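Local coordinates for protein ArsR family transcriptional regulator (Staphylococcus aureus, PDB 6CDB) that acts as a zinc-responsive transcriptional repressor of the ArsR family, a dimer that probably binds operator DNA through winged helix-turn-helix motifs and lets go when metal binds, at residues I29-M32 and E33-V37; S54-S57 and H58-L62; K61-S65 and L66-K70; T89-K92 and Q93-H97. The protein carries 1 engineered substitution. All blocks are in the same frame, centred on the assembly; numbering follows the deposited sequence.

Contacts 1, 2 and 4 lie in series along the chain; contact 3 begins where contact 2 ends. Contact 1, in helix 26-37, lies nearest the middle and touches the other three: Ile31 CG2 meets Leu60 CD2 of contact 2 at 3.7 Å, Leu35 CD1 meets Val69 CG1 of contact 3 at 3.7 Å, and Glu33 CG meets Ile95 CD1 of contact 4 at 3.7 Å. Contacts 2 and 3 share Lys61 and Leu62 on helix 53-65, their centres about 10 Å apart. Contact 4 holds zinc ligand His97; its centre is about 22 Å from that of contact 2, consistent with allosteric control, although another zinc ion lies about 7 Å from the His67 side chain of contact 3.

Contact 1 (I29-M32 and E33-V37); sequences IRIM and ELLSV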
loop_
_atom_site.group_PDB
_atom_site.type_symbol
_atom_site.label_atom_id
_atom_site.label_comp_id
_atom_site.label_asym_id
_atom_site.label_seq_id
_atom_site.Cartn_x
_atom_site.Cartn_y
_atom_site.Cartn_z
ATOM N N ILE A 29 -3.666 -2.097 9.632
ATOM C CA ILE A 29 -2.304 -2.567 9.401
ATOM C C ILE A 29 -1.905 -3.600 10.456
ATOM O O ILE A 29 -1.220 -4.585 10.152
ATOM C CB ILE A 29 -1.335 -1.373 9.364
ATOM C CG1 ILE A 29 -1.538 -0.575 8.063
ATOM C CG2 ILE A 29 0.115 -1.835 9.498
ATOM C CD1 ILE A 29 -1.448 -1.449 6.794
ATOM N N ARG A 30 -2.333 -3.405 11.706
ATOM C CA ARG A 30 -1.987 -4.379 12.742
ATOM C C ARG A 30 -2.665 -5.718 12.485
ATOM O O ARG A 30 -2.052 -6.791 12.651
ATOM C CB ARG A 30 -2.364 -3.839 14.126
ATOM C CG ARG A 30 -1.430 -2.756 14.646
ATOM C CD ARG A 30 -1.360 -2.833 16.164
ATOM N NE ARG A 30 -2.634 -2.468 16.763
ATOM C CZ ARG A 30 -3.112 -2.949 17.911
ATOM N NH1 ARG A 30 -2.434 -3.853 18.625
ATOM N NH2 ARG A 30 -4.287 -2.521 18.337
ATOM N N ILE A 31 -3.932 -5.679 12.081
ATOM C CA ILE A 31 -4.631 -6.905 11.710
ATOM C C ILE A 31 -3.918 -7.587 10.543
ATOM O O ILE A 31 -3.682 -8.804 10.559
ATOM C CB ILE A 31 -6.098 -6.593 11.367
ATOM C CG1 ILE A 31 -6.842 -6.067 12.606
ATOM C CG2 ILE A 31 -6.782 -7.818 10.751
ATOM C CD1 ILE A 31 -8.243 -5.571 12.304
ATOM N N MET A 32 -3.567 -6.809 9.509
ATOM C CA MET A 32 -2.949 -7.397 8.322
ATOM C C MET A 32 -1.587 -7.990 8.642
ATOM O O MET A 32 -1.223 -9.039 8.104
ATOM C CB MET A 32 -2.805 -6.355 7.217
ATOM C CG MET A 32 -4.114 -5.815 6.654
ATOM S SD MET A 32 -4.981 -6.957 5.581
ATOM C CE MET A 32 -4.004 -6.736 4.085
ATOM N N GLU A 33 -0.800 -7.320 9.483
ATOM C CA GLU A 33 0.499 -7.871 9.845
ATOM C C GLU A 33 0.335 -9.171 10.635
ATOM O O GLU A 33 1.046 -10.158 10.380
ATOM C CB GLU A 33 1.298 -6.823 10.620
ATOM C CG GLU A 33 2.784 -7.128 10.775
ATOM C CD GLU A 33 3.082 -7.978 11.993
ATOM O OE1 GLU A 33 2.281 -7.930 12.950
ATOM O OE2 GLU A 33 4.102 -8.696 11.986
ATOM N N LEU A 34 -0.631 -9.208 11.566
ATOM C CA LEU A 34 -0.911 -10.454 12.284
ATOM C C LEU A 34 -1.224 -11.588 11.309
ATOM O O LEU A 34 -0.689 -12.702 11.426
ATOM C CB LEU A 34 -2.073 -10.238 13.268
ATOM C CG LEU A 34 -2.441 -11.308 14.305
ATOM C CD1 LEU A 34 -3.191 -10.675 15.481
ATOM C CD2 LEU A 34 -3.278 -12.429 13.693
ATOM N N LEU A 35 -2.106 -11.322 10.342
ATOM C CA LEU A 35 -2.465 -12.341 9.358
ATOM C C LEU A 35 -1.288 -12.703 8.466
ATOM O O LEU A 35 -1.221 -13.834 7.962
ATOM C CB LEU A 35 -3.643 -11.854 8.510
ATOM C CG LEU A 35 -4.935 -11.676 9.314
ATOM C CD1 LEU A 35 -6.028 -11.048 8.474
ATOM C CD2 LEU A 35 -5.377 -13.030 9.844
ATOM N N SER A 36 -0.361 -11.762 8.262
ATOM C CA SER A 36 0.839 -12.032 7.478
ATOM C C SER A 36 1.749 -13.017 8.188
ATOM O O SER A 36 2.458 -13.789 7.530
ATOM C CB SER A 36 1.588 -10.730 7.190
ATOM O OG SER A 36 2.545 -10.448 8.188
ATOM N N VAL A 37 1.756 -12.999 9.520
ATOM C CA VAL A 37 2.480 -14.026 10.268
ATOM C C VAL A 37 1.701 -15.339 10.286
ATOM O O VAL A 37 2.256 -16.405 10.001
ATOM C CB VAL A 37 2.785 -13.534 11.693
ATOM C CG1 VAL A 37 3.419 -14.660 12.534
ATOM C CG2 VAL A 37 3.689 -12.304 11.646
HETATM O O HOH W 1 0.254 -6.816 14.306
#
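The flat carboxylate of Glu33 reaches the backbone of Arg30 through a water at its OE1 end. This water donates to Glu33 OE1 at 2.7 Å and to Arg30 O at 2.8 Å, so the carbonyl oxygen that already receives Leu34 N also gains a second donor. The guanidinium of Arg30, the other flat group, finds its partners outside residues 33-37: NH1 bonds to Leu49 O and NH2 to Asn27 OD1, which together would hold its plane. Glutamate suits its place because its apolar CG can pack on Ile95 of helix 85-99 while the carboxylate reaches water. All this belongs to helix 26-37 of the winged helix-turn-helix domain, a helix that touches helices 42-49, 53-65 and 85-99. Regular i to i+4 bonds run through it, among them Leu35 N to Ile31 O at 3.0 Å. On the buried side Ile31 and Leu35 lie side by side, CG2 of the first 4.0 Å from CD1 of the second. Ile31 CG2 stands anti to the backbone N (CG1 at chi1 -64°), which carries that methyl toward Leu35. Near the C-terminal end Ser36, whose short side chain can fold back on its own helix, donates through OG to Glu33 O at 2.7 Å, in the carbonyl plane and on a lone pair; the same oxygen accepts Val37 N at 3.1 Å.

Contact 2 (S54-S57 and H58-L62); sequences SNVS and HQLKL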
loop_
_atom_site.group_PDB
_atom_site.type_symbol
_atom_site.label_atom_id
_atom_site.label_comp_id
_atom_site.label_asym_id
_atom_site.label_seq_id
_atom_site.Cartn_x
_atom_site.Cartn_y
_atom_site.Cartn_z
ATOM N N SER A 54 -16.275 -6.912 17.811
ATOM C CA SER A 54 -17.074 -6.065 16.925
ATOM C C SER A 54 -16.198 -5.303 15.940
ATOM O O SER A 54 -16.434 -5.317 14.726
ATOM C CB SER A 54 -17.894 -5.070 17.753
ATOM O OG SER A 54 -18.997 -5.701 18.356
ATOM N N ASN A 55 -15.199 -4.601 16.472
ATOM C CA ASN A 55 -14.328 -3.766 15.662
ATOM C C ASN A 55 -13.533 -4.609 14.665
ATOM O O ASN A 55 -13.499 -4.306 13.470
ATOM C CB ASN A 55 -13.403 -2.976 16.594
ATOM C CG ASN A 55 -12.585 -1.945 15.861
ATOM O OD1 ASN A 55 -12.919 -1.571 14.737
ATOM N ND2 ASN A 55 -11.502 -1.481 16.486
ATOM N N VAL A 56 -12.895 -5.683 15.143
ATOM C CA VAL A 56 -12.142 -6.566 14.250
ATOM C C VAL A 56 -13.033 -7.049 13.114
ATOM O O VAL A 56 -12.652 -7.006 11.935
ATOM C CB VAL A 56 -11.550 -7.753 15.037
ATOM C CG1 VAL A 56 -10.929 -8.757 14.077
ATOM C CG2 VAL A 56 -10.524 -7.275 16.067
ATOM N N SER A 57 -14.244 -7.502 13.453
ATOM C CA SER A 57 -15.172 -7.991 12.438
ATOM C C SER A 57 -15.513 -6.909 11.424
ATOM O O SER A 57 -15.559 -7.177 10.222
ATOM C CB SER A 57 -16.445 -8.519 13.098
ATOM O OG SER A 57 -16.256 -9.850 13.548
ATOM N N HIS A 58 -15.766 -5.686 11.888
ATOM C CA HIS A 58 -16.046 -4.589 10.961
ATOM C C HIS A 58 -14.879 -4.383 9.987
ATOM O O HIS A 58 -15.065 -4.355 8.755
ATOM C CB HIS A 58 -16.340 -3.323 11.773
ATOM C CG HIS A 58 -16.835 -2.162 10.964
ATOM N ND1 HIS A 58 -18.137 -2.060 10.520
ATOM C CD2 HIS A 58 -16.210 -1.032 10.553
ATOM C CE1 HIS A 58 -18.285 -0.931 9.849
ATOM N NE2 HIS A 58 -17.131 -0.289 9.856
ATOM N N GLN A 59 -13.660 -4.266 10.527
ATOM C CA GLN A 59 -12.501 -4.011 9.676
ATOM C C GLN A 59 -12.270 -5.151 8.693
ATOM O O GLN A 59 -11.881 -4.915 7.547
ATOM C CB GLN A 59 -11.250 -3.783 10.525
ATOM C CG GLN A 59 -11.418 -2.753 11.623
ATOM C CD GLN A 59 -12.033 -1.450 11.133
ATOM O OE1 GLN A 59 -11.710 -0.960 10.051
ATOM N NE2 GLN A 59 -12.933 -0.891 11.934
ATOM N N LEU A 60 -12.527 -6.391 9.115
ATOM C CA LEU A 60 -12.333 -7.536 8.229
ATOM C C LEU A 60 -13.410 -7.617 7.155
ATOM O O LEU A 60 -13.133 -8.102 6.050
ATOM C CB LEU A 60 -12.310 -8.840 9.030
ATOM C CG LEU A 60 -11.177 -9.072 10.015
ATOM C CD1 LEU A 60 -11.475 -10.326 10.874
ATOM C CD2 LEU A 60 -9.866 -9.250 9.300
ATOM N N LYS A 61 -14.643 -7.180 7.449
ATOM C CA LYS A 61 -15.623 -7.060 6.372
ATOM C C LYS A 61 -15.123 -6.088 5.324
ATOM O O LYS A 61 -15.201 -6.366 4.119
ATOM C CB LYS A 61 -16.985 -6.602 6.883
ATOM C CG LYS A 61 -17.522 -7.374 8.058
ATOM C CD LYS A 61 -18.042 -8.738 7.662
ATOM C CE LYS A 61 -18.276 -9.580 8.914
ATOM N NZ LYS A 61 -19.266 -8.898 9.829
ATOM N N LEU A 62 -14.580 -4.946 5.763
ATOM C CA LEU A 62 -14.069 -3.990 4.781
ATOM C C LEU A 62 -12.902 -4.580 3.989
ATOM O O LEU A 62 -12.878 -4.503 2.757
ATOM C CB LEU A 62 -13.653 -2.685 5.457
ATOM C CG LEU A 62 -12.864 -1.741 4.536
ATOM C CD1 LEU A 62 -13.603 -1.422 3.209
ATOM C CD2 LEU A 62 -12.524 -0.457 5.262
#
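Polar side-chain bonding between Asn55 and Gln59 marks one flank of this helix. Gln59 NE2 donates to Asn55 OD1 at 2.9 Å, arriving nearly along the C=O axis, although the oxygen sits 19° out of the plane of the Gln59 amide. The two amide planes stand 81° apart, so the groups meet crosswise and do not stack. Asn55 directs CG anti to its own N (chi1 -172°), while Gln59 is bent at chi2; together these torsions set Gln59 NE2 opposite Asn55 OD1. The other end of the Gln59 amide, OE1, takes a weak bond from Arg28 NE. Asparagine and glutamine suit the spot because each amide can give and accept.

Apolar packing occupies another flank: Val56 CG1 rests 3.6 Å from Leu60 CD1, the side chains running alongside each other toward Val42 of helix 42-49. Valine and leucine suit this buried flank because they have no polar end to satisfy.

The backbone supplies the regular ladder, with Leu60 N on Val56 O and Lys61 N on Ser57 O, each at 2.9 Å. Lys61 folds its methylene chain over the latter carbonyl, CG coming 2.9 Å from Ser57 O.

With an apolar flank against helix 42-49 and polar residues such as Ser54 and His58 exposed, helix 53-65 has the position of the recognition helix of an ArsR-type helix-turn-helix, probably the one that reads DNA.

Contact 3 (K61-S65 and L66-K70); sequences KLLKS and LHLVK. Engineered in segment 66-70: Leu66 (natural residue Val).
Leu63 is the ridge round which the chain turns back. Its CB lies 3.8 Å from Val69 CG2, and that methyl also presses on the backbone of Lys64, 3.6 Å from Lys64 N, filling the dip between the two residues. Farther out, Leu63 CD2 meets Leu68 CD1 at 4.0 Å, the two side chains crossing at about a right angle so that their branched ends abut instead of running alongside. On the adjoining flank Leu62 and Leu66 point the same way, with their CD1 methyls 4.1 Å apart; Leu66 is an engineered residue, replacing the natural valine.

The bend itself is a Schellman motif. Leu68 N bonds to Leu63 O at 2.9 Å and His67 N to Lys64 O at 2.8 Å, the latter donor standing above the carbonyl plane. His67 is the C-prime residue, and its positive phi of 60° turns the chain out of the helix. Its ring lies with one face over Lys64 O, offset toward the rim. Ser65 OG, held between its N and carbonyl carbon (chi1 76°), donates to Leu62 O at 2.8 Å; serine thus engages a carbonyl in the last helical turn, where Leu66 N offers that oxygen only a weak bond.

The turn links helix 53-65 to strand 69-74, the first strand of the wing. Val69 packs on Met32 and Leu35 of helix 26-37, Leu68 on Ile19 and Leu23 of helix 10-23, and His67 on Lys102 of the second subunit.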
loop_
_atom_site.group_PDB
_atom_site.type_symbol
_atom_site.label_atom_id
_atom_site.label_comp_id
_atom_site.label_asym_id
_atom_site.label_seq_id
_atom_site.Cartn_x
_atom_site.Cartn_y
_atom_site.Cartn_z
ATOM N N LYS A 61 -14.643 -7.180 7.449
ATOM C CA LYS A 61 -15.623 -7.060 6.372
ATOM C C LYS A 61 -15.123 -6.088 5.324
ATOM O O LYS A 61 -15.201 -6.366 4.119
ATOM C CB LYS A 61 -16.985 -6.602 6.883
ATOM C CG LYS A 61 -17.522 -7.374 8.058
ATOM C CD LYS A 61 -18.042 -8.738 7.662
ATOM C CE LYS A 61 -18.276 -9.580 8.914
ATOM N NZ LYS A 61 -19.266 -8.898 9.829
ATOM N N LEU A 62 -14.580 -4.946 5.763
ATOM C CA LEU A 62 -14.069 -3.990 4.781
ATOM C C LEU A 62 -12.902 -4.580 3.989
ATOM O O LEU A 62 -12.878 -4.503 2.757
ATOM C CB LEU A 62 -13.653 -2.685 5.457
ATOM C CG LEU A 62 -12.864 -1.741 4.536
ATOM C CD1 LEU A 62 -13.603 -1.422 3.209
ATOM C CD2 LEU A 62 -12.524 -0.457 5.262
ATOM N N LEU A 63 -11.930 -5.180 4.683
ATOM C CA LEU A 63 -10.764 -5.738 4.002
ATOM C C LEU A 63 -11.159 -6.862 3.052
ATOM O O LEU A 63 -10.557 -7.021 1.979
ATOM C CB LEU A 63 -9.739 -6.234 5.031
ATOM C CG LEU A 63 -9.114 -5.152 5.919
ATOM C CD1 LEU A 63 -8.286 -5.764 7.051
ATOM C CD2 LEU A 63 -8.266 -4.176 5.080
ATOM N N LYS A 64 -12.181 -7.639 3.415
ATOM C CA LYS A 64 -12.629 -8.721 2.542
ATOM C C LYS A 64 -13.300 -8.169 1.284
ATOM O O LYS A 64 -13.066 -8.675 0.177
ATOM C CB LYS A 64 -13.578 -9.658 3.295
ATOM C CG LYS A 64 -13.919 -10.929 2.518
ATOM C CD LYS A 64 -15.173 -11.623 3.048
ATOM C CE LYS A 64 -14.906 -12.348 4.345
ATOM N NZ LYS A 64 -16.122 -13.043 4.877
ATOM N N SER A 65 -14.121 -7.122 1.429
ATOM C CA SER A 65 -14.782 -6.559 0.255
ATOM C C SER A 65 -13.779 -6.070 -0.785
ATOM O O SER A 65 -14.101 -6.013 -1.976
ATOM C CB SER A 65 -15.703 -5.413 0.663
ATOM O OG SER A 65 -14.944 -4.256 0.950
ATOM N N LEU A 66 -12.568 -5.709 -0.359
ATOM C CA LEU A 66 -11.519 -5.268 -1.262
ATOM C C LEU A 66 -10.558 -6.388 -1.628
ATOM O O LEU A 66 -9.505 -6.117 -2.212
ATOM C CB LEU A 66 -10.748 -4.098 -0.650
ATOM C CG LEU A 66 -11.579 -2.830 -0.463
ATOM C CD1 LEU A 66 -10.761 -1.799 0.264
ATOM C CD2 LEU A 66 -12.042 -2.291 -1.797
ATOM N N HIS A 67 -10.899 -7.634 -1.296
ATOM C CA HIS A 67 -10.088 -8.801 -1.643
ATOM C C HIS A 67 -8.697 -8.713 -1.042
ATOM O O HIS A 67 -7.722 -9.164 -1.642
ATOM C CB HIS A 67 -10.003 -9.004 -3.159
ATOM C CG HIS A 67 -11.339 -9.164 -3.807
ATOM N ND1 HIS A 67 -12.102 -10.304 -3.661
ATOM C CD2 HIS A 67 -12.063 -8.320 -4.576
ATOM C CE1 HIS A 67 -13.238 -10.156 -4.319
ATOM N NE2 HIS A 67 -13.239 -8.962 -4.883
ATOM N N LEU A 68 -8.600 -8.145 0.156
ATOM C CA LEU A 68 -7.338 -8.097 0.880
ATOM C C LEU A 68 -7.195 -9.213 1.910
ATOM O O LEU A 68 -6.068 -9.601 2.233
ATOM C CB LEU A 68 -7.178 -6.727 1.557
ATOM C CG LEU A 68 -7.120 -5.580 0.527
ATOM C CD1 LEU A 68 -7.042 -4.242 1.225
ATOM C CD2 LEU A 68 -5.946 -5.772 -0.428
ATOM N N VAL A 69 -8.308 -9.729 2.441
ATOM C CA VAL A 69 -8.310 -10.937 3.255
ATOM C C VAL A 69 -9.389 -11.856 2.708
ATOM O O VAL A 69 -10.293 -11.430 1.992
ATOM C CB VAL A 69 -8.569 -10.658 4.754
ATOM C CG1 VAL A 69 -7.486 -9.753 5.322
ATOM C CG2 VAL A 69 -9.962 -10.041 4.950
ATOM N N LYS A 70 -9.274 -13.135 3.040
ATOM C CA LYS A 70 -10.320 -14.104 2.759
ATOM C C LYS A 70 -10.555 -14.911 4.027
ATOM O O LYS A 70 -9.767 -14.847 4.982
ATOM C CB LYS A 70 -9.942 -15.020 1.593
ATOM C CG LYS A 70 -8.726 -15.889 1.893
ATOM C CD LYS A 70 -8.356 -16.761 0.703
ATOM C CE LYS A 70 -7.179 -17.662 1.042
ATOM N NZ LYS A 70 -6.061 -16.865 1.617
#

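Contact 4 (T89-K92 and Q93-H97); sequences TMLK and QAIHH. With ZN (zinc ion), chain C.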
loop_
_atom_site.group_PDB
_atom_site.type_symbol
_atom_site.label_atom_id
_atom_site.label_comp_id
_atom_site.label_asym_id
_atom_site.label_seq_id
_atom_site.Cartn_x
_atom_site.Cartn_y
_atom_site.Cartn_z
ATOM N N THR A 89 2.899 -10.006 -0.295
ATOM C CA THR A 89 4.142 -9.420 -0.772
ATOM C C THR A 89 4.102 -7.905 -0.634
ATOM O O THR A 89 5.031 -7.299 -0.087
ATOM C CB THR A 89 4.414 -9.834 -2.220
ATOM O OG1 THR A 89 4.594 -11.262 -2.297
ATOM C CG2 THR A 89 5.666 -9.151 -2.726
ATOM N N MET A 90 3.023 -7.279 -1.116
ATOM C CA MET A 90 2.822 -5.845 -0.921
ATOM C C MET A 90 3.084 -5.430 0.526
ATOM O O MET A 90 3.875 -4.511 0.794
ATOM C CB MET A 90 1.397 -5.483 -1.337
ATOM C CG MET A 90 1.021 -4.014 -1.170
ATOM S SD MET A 90 -0.760 -3.807 -1.363
ATOM C CE MET A 90 -1.132 -5.282 -2.309
ATOM N N LEU A 91 2.445 -6.127 1.476
ATOM C CA LEU A 91 2.529 -5.736 2.884
ATOM C C LEU A 91 3.934 -5.920 3.448
ATOM O O LEU A 91 4.486 -5.000 4.072
ATOM C CB LEU A 91 1.531 -6.542 3.711
ATOM C CG LEU A 91 1.449 -6.109 5.170
ATOM C CD1 LEU A 91 0.761 -4.744 5.290
ATOM C CD2 LEU A 91 0.758 -7.186 6.006
ATOM N N LYS A 92 4.516 -7.115 3.270
ATOM C CA LYS A 92 5.853 -7.385 3.808
ATOM C C LYS A 92 6.921 -6.499 3.165
ATOM O O LYS A 92 7.868 -6.075 3.842
ATOM C CB LYS A 92 6.200 -8.877 3.643
ATOM C CG LYS A 92 5.440 -9.771 4.634
ATOM C CD LYS A 92 5.505 -11.257 4.284
ATOM C CE LYS A 92 4.773 -12.070 5.352
ATOM N NZ LYS A 92 4.239 -13.361 4.823
ATOM N N GLN A 93 6.803 -6.209 1.861
ATOM C CA GLN A 93 7.747 -5.284 1.242
ATOM C C GLN A 93 7.626 -3.896 1.849
ATOM O O GLN A 93 8.641 -3.235 2.106
ATOM C CB GLN A 93 7.545 -5.215 -0.277
ATOM C CG GLN A 93 7.861 -6.547 -1.004
ATOM C CD GLN A 93 9.342 -6.737 -1.300
ATOM O OE1 GLN A 93 10.029 -5.797 -1.702
ATOM N NE2 GLN A 93 9.840 -7.970 -1.108
ATOM N N ALA A 94 6.389 -3.435 2.083
ATOM C CA ALA A 94 6.199 -2.133 2.729
ATOM C C ALA A 94 6.791 -2.111 4.140
ATOM O O ALA A 94 7.460 -1.144 4.524
ATOM C CB ALA A 94 4.712 -1.779 2.766
ATOM N N ILE A 95 6.555 -3.167 4.928
ATOM C CA ILE A 95 7.072 -3.219 6.297
ATOM C C ILE A 95 8.595 -3.181 6.284
ATOM O O ILE A 95 9.222 -2.411 7.026
ATOM C CB ILE A 95 6.543 -4.470 7.025
ATOM C CG1 ILE A 95 5.036 -4.369 7.236
ATOM C CG2 ILE A 95 7.251 -4.679 8.369
ATOM C CD1 ILE A 95 4.413 -5.621 7.824
ATOM N N HIS A 96 9.212 -3.987 5.410
ATOM C CA HIS A 96 10.667 -3.992 5.326
ATOM C C HIS A 96 11.201 -2.634 4.910
ATOM O O HIS A 96 12.218 -2.169 5.439
ATOM C CB HIS A 96 11.140 -5.054 4.347
ATOM C CG HIS A 96 12.618 -5.042 4.124
ATOM N ND1 HIS A 96 13.504 -5.656 4.986
ATOM C CD2 HIS A 96 13.369 -4.494 3.139
ATOM C CE1 HIS A 96 14.735 -5.482 4.542
ATOM N NE2 HIS A 96 14.682 -4.782 3.422
ATOM N N HIS A 97 10.531 -1.988 3.949
ATOM C CA HIS A 97 10.973 -0.677 3.489
ATOM C C HIS A 97 10.883 0.358 4.607
ATOM O O HIS A 97 11.776 1.197 4.766
ATOM C CB HIS A 97 10.131 -0.235 2.289
ATOM C CG HIS A 97 10.596 1.044 1.670
ATOM N ND1 HIS A 97 11.785 1.147 0.982
ATOM C CD2 HIS A 97 10.041 2.280 1.650
ATOM C CE1 HIS A 97 11.930 2.383 0.541
ATOM N NE2 HIS A 97 10.886 3.092 0.937
HETATM ZN ZN ZN C . 13.331 -0.151 0.595
#
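Thr89 turns its CG2 methyl anti to the backbone N, with OG1 at chi1 -63°, and Gln93 turns CG anti to its carbonyl carbon (chi1 -65°); the two side chains then lie side by side, CG2 3.8 Å from CG. Threonine is apt because its other branch, OG1, is left to bond with Ile85 O a turn earlier. Gln93 CG also comes 3.1 Å from Thr89 O, the oxygen that accepts Gln93 N at 2.9 Å. On the buried flank Leu91 CG and Ile95 CD1 are 4.0 Å apart; both side chains face helix 26-37, where Leu91 packs on Met32. His97 lies at the metal-binding end, its CG anti to N (chi1 -175°), which swings the ring away from residues 89-92 to the zinc ion. There ND1 binds at 2.1 Å, and the site is completed by His100 of the same chain with Asp84 and His86 of the second subunit. His97 NE2 meanwhile donates to His67 O of that subunit. One imidazole thus joins zinc to a backbone carbonyl across the dimer interface, and metal binding would probably polarise its N-H and strengthen that bond.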